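Separin (Saccharomyces cerevisiae, PDB 5U1T) is a caspase-like cysteine protease that cleaves the MCD1/SCC1 subunit of cohesin at the onset of anaphase, and is held inactive by securin for most of the cell cycle. Local coordinates at residues K389-A401 / F410-V422. Numbering follows the deposited sequence.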
ATOM      1  N   LYS A 389       6.148 -42.428  28.331  1.00 79.60           N
ATOM      2  CA  LYS A 389       6.838 -42.854  27.120  1.00 79.07           C
ATOM      3  C   LYS A 389       6.320 -44.250  26.762  1.00 83.05           C
ATOM      4  O   LYS A 389       5.920 -44.504  25.623  1.00 80.80           O
ATOM      5  CB  LYS A 389       8.364 -42.868  27.313  1.00 84.10           C
ATOM      6  CG  LYS A 389       9.162 -41.850  26.484  1.00 96.45           C
ATOM      7  CD  LYS A 389      10.688 -42.092  26.611  1.00 93.21           C
ATOM      8  CE  LYS A 389      11.533 -41.017  25.920  1.00 96.68           C
ATOM      9  NZ  LYS A 389      12.926 -41.487  25.572  1.00 96.37           N
ATOM     10  N   ARG A 390       6.289 -45.142  27.748  1.00 85.63           N
ATOM     11  CA  ARG A 390       5.884 -46.522  27.493  1.00 82.15           C
ATOM     12  C   ARG A 390       4.405 -46.649  27.089  1.00 81.51           C
ATOM     13  O   ARG A 390       4.069 -47.460  26.221  1.00 82.59           O
ATOM     14  CB  ARG A 390       6.192 -47.404  28.709  1.00 86.38           C
ATOM     15  CG  ARG A 390       7.683 -47.567  28.945  1.00 87.96           C
ATOM     16  CD  ARG A 390       8.052 -48.945  29.482  1.00 87.38           C
ATOM     17  NE  ARG A 390       9.490 -49.193  29.372  1.00 85.97           N
ATOM     18  CZ  ARG A 390      10.413 -48.642  30.159  1.00 90.51           C
ATOM     19  NH1 ARG A 390      10.057 -47.804  31.126  1.00 81.84           N
ATOM     20  NH2 ARG A 390      11.697 -48.925  29.981  1.00 92.25           N
ATOM     21  N   LEU A 391       3.523 -45.852  27.688  1.00 76.21           N
ATOM     22  CA  LEU A 391       2.123 -45.852  27.254  1.00 76.41           C
ATOM     23  C   LEU A 391       1.978 -45.370  25.818  1.00 77.32           C
ATOM     24  O   LEU A 391       1.156 -45.883  25.059  1.00 75.59           O
ATOM     25  CB  LEU A 391       1.248 -44.982  28.154  1.00 72.51           C
ATOM     26  CG  LEU A 391      -0.233 -45.083  27.768  1.00 68.25           C
ATOM     27  CD1 LEU A 391      -0.692 -46.535  27.811  1.00 71.58           C
ATOM     28  CD2 LEU A 391      -1.088 -44.242  28.671  1.00 67.40           C
ATOM     29  N   SER A 392       2.774 -44.376  25.445  1.00 78.47           N
ATOM     30  CA  SER A 392       2.659 -43.793  24.120  1.00 77.60           C
ATOM     31  C   SER A 392       3.052 -44.788  23.032  1.00 77.62           C
ATOM     32  O   SER A 392       2.655 -44.654  21.878  1.00 78.44           O
ATOM     33  CB  SER A 392       3.505 -42.540  24.016  1.00 76.35           C
ATOM     34  OG  SER A 392       3.256 -41.937  22.772  1.00 79.91           O
ATOM     35  N   ASN A 393       3.829 -45.792  23.405  1.00 80.88           N
ATOM     36  CA  ASN A 393       4.131 -46.876  22.488  1.00 82.80           C
ATOM     37  C   ASN A 393       2.925 -47.800  22.275  1.00 79.85           C
ATOM     38  O   ASN A 393       2.746 -48.360  21.193  1.00 74.35           O
ATOM     39  CB  ASN A 393       5.333 -47.674  23.003  1.00 90.39           C
ATOM     40  CG  ASN A 393       6.663 -47.090  22.561  1.00 95.53           C
ATOM     41  OD1 ASN A 393       6.719 -46.114  21.807  1.00 98.27           O
ATOM     42  ND2 ASN A 393       7.746 -47.693  23.026  1.00 93.63           N
ATOM     43  N   ILE A 394       2.104 -47.955  23.315  1.00 81.12           N
ATOM     44  CA  ILE A 394       0.914 -48.801  23.244  1.00 77.88           C
ATOM     45  C   ILE A 394      -0.181 -48.132  22.428  1.00 75.32           C
ATOM     46  O   ILE A 394      -0.966 -48.809  21.766  1.00 72.85           O
ATOM     47  CB  ILE A 394       0.381 -49.144  24.653  1.00 76.86           C
ATOM     48  CG1 ILE A 394       1.525 -49.693  25.493  1.00 77.25           C
ATOM     49  CG2 ILE A 394      -0.767 -50.152  24.586  1.00 70.14           C
ATOM     50  CD1 ILE A 394       1.106 -50.176  26.816  1.00 82.94           C
ATOM     51  N   ILE A 395      -0.222 -46.803  22.475  1.00 77.94           N
ATOM     52  CA  ILE A 395      -1.075 -46.023  21.586  1.00 71.84           C
ATOM     53  C   ILE A 395      -0.642 -46.230  20.144  1.00 68.70           C
ATOM     54  O   ILE A 395      -1.476 -46.354  19.243  1.00 72.36           O
ATOM     55  CB  ILE A 395      -1.027 -44.520  21.920  1.00 73.42           C
ATOM     56  CG1 ILE A 395      -1.507 -44.292  23.349  1.00 70.02           C
ATOM     57  CG2 ILE A 395      -1.882 -43.725  20.946  1.00 71.56           C
ATOM     58  CD1 ILE A 395      -1.473 -42.868  23.768  1.00 66.81           C
ATOM     59  N   SER A 396       0.670 -46.281  19.936  1.00 72.41           N
ATOM     60  CA  SER A 396       1.220 -46.478  18.601  1.00 72.69           C
ATOM     61  C   SER A 396       0.792 -47.829  18.021  1.00 74.54           C
ATOM     62  O   SER A 396       0.345 -47.905  16.874  1.00 76.06           O
ATOM     63  CB  SER A 396       2.750 -46.361  18.622  1.00 78.11           C
ATOM     64  OG  SER A 396       3.167 -45.007  18.556  1.00 77.73           O
ATOM     65  N   VAL A 397       0.910 -48.891  18.814  1.00 75.46           N
ATOM     66  CA  VAL A 397       0.582 -50.225  18.327  1.00 75.35           C
ATOM     67  C   VAL A 397      -0.909 -50.322  18.008  1.00 72.13           C
ATOM     68  O   VAL A 397      -1.293 -50.866  16.974  1.00 71.75           O
ATOM     69  CB  VAL A 397       0.999 -51.308  19.340  1.00 79.27           C
ATOM     70  CG1 VAL A 397       0.513 -52.692  18.904  1.00 74.25           C
ATOM     71  CG2 VAL A 397       2.507 -51.299  19.487  1.00 76.58           C
ATOM     72  N   LEU A 398      -1.741 -49.763  18.876  1.00 71.83           N
ATOM     73  CA  LEU A 398      -3.174 -49.701  18.618  1.00 71.36           C
ATOM     74  C   LEU A 398      -3.451 -48.983  17.305  1.00 72.89           C
ATOM     75  O   LEU A 398      -4.262 -49.449  16.499  1.00 69.22           O
ATOM     76  CB  LEU A 398      -3.910 -49.005  19.770  1.00 72.41           C
ATOM     77  CG  LEU A 398      -4.205 -49.834  21.023  1.00 63.30           C
ATOM     78  CD1 LEU A 398      -4.704 -48.937  22.127  1.00 60.33           C
ATOM     79  CD2 LEU A 398      -5.223 -50.905  20.700  1.00 64.86           C
ATOM     80  N   PHE A 399      -2.770 -47.860  17.080  1.00 72.02           N
ATOM     81  CA  PHE A 399      -2.989 -47.100  15.860  1.00 70.38           C
ATOM     82  C   PHE A 399      -2.630 -47.899  14.618  1.00 69.66           C
ATOM     83  O   PHE A 399      -3.315 -47.830  13.598  1.00 69.01           O
ATOM     84  CB  PHE A 399      -2.186 -45.808  15.856  1.00 71.83           C
ATOM     85  CG  PHE A 399      -2.166 -45.144  14.518  1.00 71.24           C
ATOM     86  CD1 PHE A 399      -3.280 -44.454  14.060  1.00 73.49           C
ATOM     87  CD2 PHE A 399      -1.056 -45.238  13.695  1.00 72.13           C
ATOM     88  CE1 PHE A 399      -3.281 -43.848  12.808  1.00 73.83           C
ATOM     89  CE2 PHE A 399      -1.050 -44.637  12.449  1.00 75.82           C
ATOM     90  CZ  PHE A 399      -2.167 -43.943  12.004  1.00 72.83           C
ATOM     91  N   ASN A 400      -1.537 -48.643  14.712  1.00 73.96           N
ATOM     92  CA  ASN A 400      -1.056 -49.436  13.592  1.00 76.44           C
ATOM     93  C   ASN A 400      -1.992 -50.582  13.250  1.00 74.03           C
ATOM     94  O   ASN A 400      -2.194 -50.901  12.079  1.00 76.16           O
ATOM     95  CB  ASN A 400       0.336 -49.987  13.887  1.00 78.57           C
ATOM     96  CG  ASN A 400       1.389 -48.901  13.976  1.00 80.31           C
ATOM     97  OD1 ASN A 400       1.223 -47.790  13.455  1.00 78.88           O
ATOM     98  ND2 ASN A 400       2.494 -49.225  14.636  1.00 85.20           N
ATOM     99  N   ALA A 401      -2.552 -51.209  14.276  1.00 70.93           N
ATOM    100  CA  ALA A 401      -3.598 -52.189  14.058  1.00 71.58           C
ATOM    101  C   ALA A 401      -4.774 -51.512  13.349  1.00 73.08           C
ATOM    102  O   ALA A 401      -5.311 -52.060  12.387  1.00 70.04           O
ATOM    103  CB  ALA A 401      -4.037 -52.819  15.373  1.00 74.18           C
ATOM    104  N   PHE A 410     -10.370 -50.068  16.452  1.00 68.34           N
ATOM    105  CA  PHE A 410      -9.028 -49.813  16.967  1.00 68.39           C
ATOM    106  C   PHE A 410      -8.682 -48.324  17.004  1.00 64.70           C
ATOM    107  O   PHE A 410      -8.021 -47.864  17.933  1.00 63.05           O
ATOM    108  CB  PHE A 410      -7.992 -50.570  16.145  1.00 69.49           C
ATOM    109  CG  PHE A 410      -7.777 -51.963  16.607  1.00 69.72           C
ATOM    110  CD1 PHE A 410      -6.860 -52.236  17.614  1.00 73.64           C
ATOM    111  CD2 PHE A 410      -8.508 -53.009  16.061  1.00 71.40           C
ATOM    112  CE1 PHE A 410      -6.662 -53.541  18.058  1.00 80.14           C
ATOM    113  CE2 PHE A 410      -8.318 -54.322  16.499  1.00 71.01           C
ATOM    114  CZ  PHE A 410      -7.395 -54.588  17.501  1.00 75.71           C
ATOM    115  N   LEU A 411      -9.133 -47.572  16.005  1.00 66.45           N
ATOM    116  CA  LEU A 411      -8.796 -46.156  15.932  1.00 63.95           C
ATOM    117  C   LEU A 411      -9.512 -45.413  17.042  1.00 63.14           C
ATOM    118  O   LEU A 411      -8.918 -44.563  17.705  1.00 59.32           O
ATOM    119  CB  LEU A 411      -9.156 -45.559  14.568  1.00 62.03           C
ATOM    120  CG  LEU A 411      -8.747 -44.099  14.382  1.00 58.55           C
ATOM    121  CD1 LEU A 411      -7.244 -43.976  14.530  1.00 56.79           C
ATOM    122  CD2 LEU A 411      -9.205 -43.562  13.035  1.00 60.07           C
ATOM    123  N   LEU A 412     -10.787 -45.732  17.251  1.00 60.69           N
ATOM    124  CA  LEU A 412     -11.511 -45.157  18.376  1.00 58.87           C
ATOM    125  C   LEU A 412     -10.799 -45.535  19.668  1.00 59.52           C
ATOM    126  O   LEU A 412     -10.644 -44.705  20.564  1.00 64.46           O
ATOM    127  CB  LEU A 412     -12.966 -45.616  18.400  1.00 61.04           C
ATOM    128  CG  LEU A 412     -13.920 -44.857  17.476  1.00 65.22           C
ATOM    129  CD1 LEU A 412     -15.251 -45.579  17.364  1.00 63.17           C
ATOM    130  CD2 LEU A 412     -14.122 -43.443  17.967  1.00 59.72           C
ATOM    131  N   LYS A 413     -10.318 -46.768  19.753  1.00 60.42           N
ATOM    132  CA  LYS A 413      -9.607 -47.175  20.956  1.00 63.94           C
ATOM    133  C   LYS A 413      -8.292 -46.401  21.091  1.00 59.89           C
ATOM    134  O   LYS A 413      -7.874 -46.034  22.186  1.00 60.99           O
ATOM    135  CB  LYS A 413      -9.356 -48.686  20.961  1.00 69.39           C
ATOM    136  CG  LYS A 413      -9.313 -49.274  22.366  1.00 67.33           C
ATOM    137  CD  LYS A 413      -8.746 -50.675  22.395  1.00 73.91           C
ATOM    138  CE  LYS A 413      -8.744 -51.259  23.830  1.00 77.29           C
ATOM    139  NZ  LYS A 413      -8.026 -50.354  24.798  1.00 72.13           N
ATOM    140  N   THR A 414      -7.656 -46.138  19.961  1.00 64.46           N
ATOM    141  CA  THR A 414      -6.422 -45.367  19.934  1.00 64.68           C
ATOM    142  C   THR A 414      -6.624 -43.923  20.413  1.00 62.95           C
ATOM    143  O   THR A 414      -5.934 -43.470  21.329  1.00 63.76           O
ATOM    144  CB  THR A 414      -5.829 -45.360  18.515  1.00 68.05           C
ATOM    145  OG1 THR A 414      -5.512 -46.708  18.133  1.00 69.74           O
ATOM    146  CG2 THR A 414      -4.574 -44.467  18.440  1.00 62.54           C
ATOM    147  N   ALA A 415      -7.559 -43.211  19.786  1.00 60.84           N
ATOM    148  CA  ALA A 415      -7.934 -41.856  20.184  1.00 56.01           C
ATOM    149  C   ALA A 415      -8.162 -41.739  21.685  1.00 61.49           C
ATOM    150  O   ALA A 415      -7.620 -40.858  22.355  1.00 63.05           O
ATOM    151  CB  ALA A 415      -9.193 -41.421  19.432  1.00 63.45           C
ATOM    152  N   ASN A 416      -8.967 -42.642  22.222  1.00 62.14           N
ATOM    153  CA  ASN A 416      -9.323 -42.551  23.625  1.00 56.74           C
ATOM    154  C   ASN A 416      -8.152 -42.780  24.561  1.00 57.47           C
ATOM    155  O   ASN A 416      -8.061 -42.143  25.600  1.00 53.10           O
ATOM    156  CB  ASN A 416     -10.439 -43.520  23.945  1.00 61.12           C
ATOM    157  CG  ASN A 416     -11.337 -43.002  25.026  1.00 59.05           C
ATOM    158  OD1 ASN A 416     -11.474 -41.797  25.207  1.00 52.67           O
ATOM    159  ND2 ASN A 416     -11.945 -43.910  25.770  1.00 60.85           N
ATOM    160  N   LEU A 417      -7.250 -43.680  24.194  1.00 59.02           N
ATOM    161  CA  LEU A 417      -6.088 -43.925  25.031  1.00 59.74           C
ATOM    162  C   LEU A 417      -5.197 -42.701  25.032  1.00 64.58           C
ATOM    163  O   LEU A 417      -4.601 -42.348  26.056  1.00 61.55           O
ATOM    164  CB  LEU A 417      -5.317 -45.145  24.551  1.00 63.02           C
ATOM    165  CG  LEU A 417      -4.204 -45.598  25.491  1.00 65.17           C
ATOM    166  CD1 LEU A 417      -4.731 -45.711  26.888  1.00 59.48           C
ATOM    167  CD2 LEU A 417      -3.650 -46.916  25.022  1.00 66.44           C
ATOM    168  N   GLU A 418      -5.108 -42.067  23.863  1.00 66.77           N
ATOM    169  CA  GLU A 418      -4.415 -40.797  23.703  1.00 63.77           C
ATOM    170  C   GLU A 418      -4.990 -39.767  24.670  1.00 61.69           C
ATOM    171  O   GLU A 418      -4.263 -39.177  25.470  1.00 61.36           O
ATOM    172  CB  GLU A 418      -4.530 -40.310  22.251  1.00 71.14           C
ATOM    173  CG  GLU A 418      -3.676 -39.107  21.920  1.00 72.56           C
ATOM    174  CD  GLU A 418      -2.237 -39.268  22.414  1.00 75.00           C
ATOM    175  OE1 GLU A 418      -1.516 -40.172  21.921  1.00 76.91           O
ATOM    176  OE2 GLU A 418      -1.825 -38.490  23.307  1.00 79.88           O
ATOM    177  N   ILE A 419      -6.304 -39.574  24.598  1.00 58.27           N
ATOM    178  CA  ILE A 419      -7.007 -38.678  25.509  1.00 58.58           C
ATOM    179  C   ILE A 419      -6.782 -39.041  26.970  1.00 61.50           C
ATOM    180  O   ILE A 419      -6.558 -38.166  27.814  1.00 63.79           O
ATOM    181  CB  ILE A 419      -8.509 -38.674  25.236  1.00 58.01           C
ATOM    182  CG1 ILE A 419      -8.798 -37.970  23.911  1.00 67.01           C
ATOM    183  CG2 ILE A 419      -9.251 -37.995  26.371  1.00 51.46           C
ATOM    184  CD1 ILE A 419      -8.276 -36.540  23.842  1.00 60.17           C
ATOM    185  N   SER A 420      -6.833 -40.331  27.267  1.00 62.41           N
ATOM    186  CA  SER A 420      -6.615 -40.780  28.627  1.00 59.28           C
ATOM    187  C   SER A 420      -5.307 -40.223  29.148  1.00 58.89           C
ATOM    188  O   SER A 420      -5.294 -39.521  30.156  1.00 64.17           O
ATOM    189  CB  SER A 420      -6.628 -42.309  28.726  1.00 62.67           C
ATOM    190  OG  SER A 420      -7.961 -42.791  28.715  1.00 63.71           O
ATOM    191  N   ASN A 421      -4.250 -40.525  28.427  1.00 64.07           N
ATOM    192  CA  ASN A 421      -2.908 -40.084  28.720  1.00 69.75           C
ATOM    193  C   ASN A 421      -2.824 -38.593  28.945  1.00 67.98           C
ATOM    194  O   ASN A 421      -2.144 -38.114  29.829  1.00 64.68           O
ATOM    195  CB  ASN A 421      -2.042 -40.433  27.531  1.00 65.95           C
ATOM    196  CG  ASN A 421      -0.631 -40.004  27.715  1.00 66.80           C
ATOM    197  OD1 ASN A 421      -0.278 -39.469  28.737  1.00 78.43           O
ATOM    198  ND2 ASN A 421       0.180 -40.233  26.730  1.00 68.27           N
ATOM    199  N   VAL A 422      -3.504 -37.866  28.097  1.00 62.09           N
ATOM    200  CA  VAL A 422      -3.545 -36.421  28.188  1.00 57.60           C
ATOM    201  C   VAL A 422      -4.096 -36.028  29.552  1.00 58.40           C
ATOM    202  O   VAL A 422      -3.513 -35.201  30.249  1.00 62.57           O
ATOM    203  CB  VAL A 422      -4.407 -35.782  27.098  1.00 61.82           C
ATOM    204  CG1 VAL A 422      -4.620 -34.327  27.414  1.00 49.75           C
ATOM    205  CG2 VAL A 422      -3.757 -35.943  25.731  1.00 59.22           C
TER
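Leu391 splits its two methyls between Leu417 and Asn421. CD1 faces Leu417 CD2, and Leu391 CD2 lies 4.1 Å from Asn421 CB. Asn421 OD1 is hydrogen-bonded to Ser425 OG. Ile395 is a knob among Thr414, Leu417, Glu418 and Asn421. Ile395 CG1 is 3.7 Å from Leu417 CG, with CD1 extended over Glu418. The Glu418 chain bends at chi2 (48°), bringing OE1 beside this methyl and into a salt bridge with Lys437. Leu398 is the next knob. With CG anti to the carbonyl carbon (chi1 -80°), it sends CD1 to Leu417 CD2, and Leu398 CD2 reaches the ring edge of Phe410, 3.7 Å from Phe410 CD1. In return, Leu417 fits among Leu391, Ile394, Ile395 and Leu398. Thr414 lies against the backbone at Leu398 and Phe399. Its OG1 donates to Phe410 O at 2.8 Å, within its own helix, from above the carbonyl plane. Its CG2 rests on Ile395 and on Phe399 CB. With an alanine here both branches go, and a gap would probably open beside Ile395 and Phe399. The Phe399 ring meets Leu411 CD1 at its edge. Ala401 CB sits over one face of Phe410, 4.0 Å from the ring centroid, a CH-pi contact. The axes of the two segments approach to 8.0 Å, their N-to-C directions 159° apart. This is an antiparallel helical hairpin with knobs-into-holes packing, in the helical domain and away from the probable catalytic cysteine.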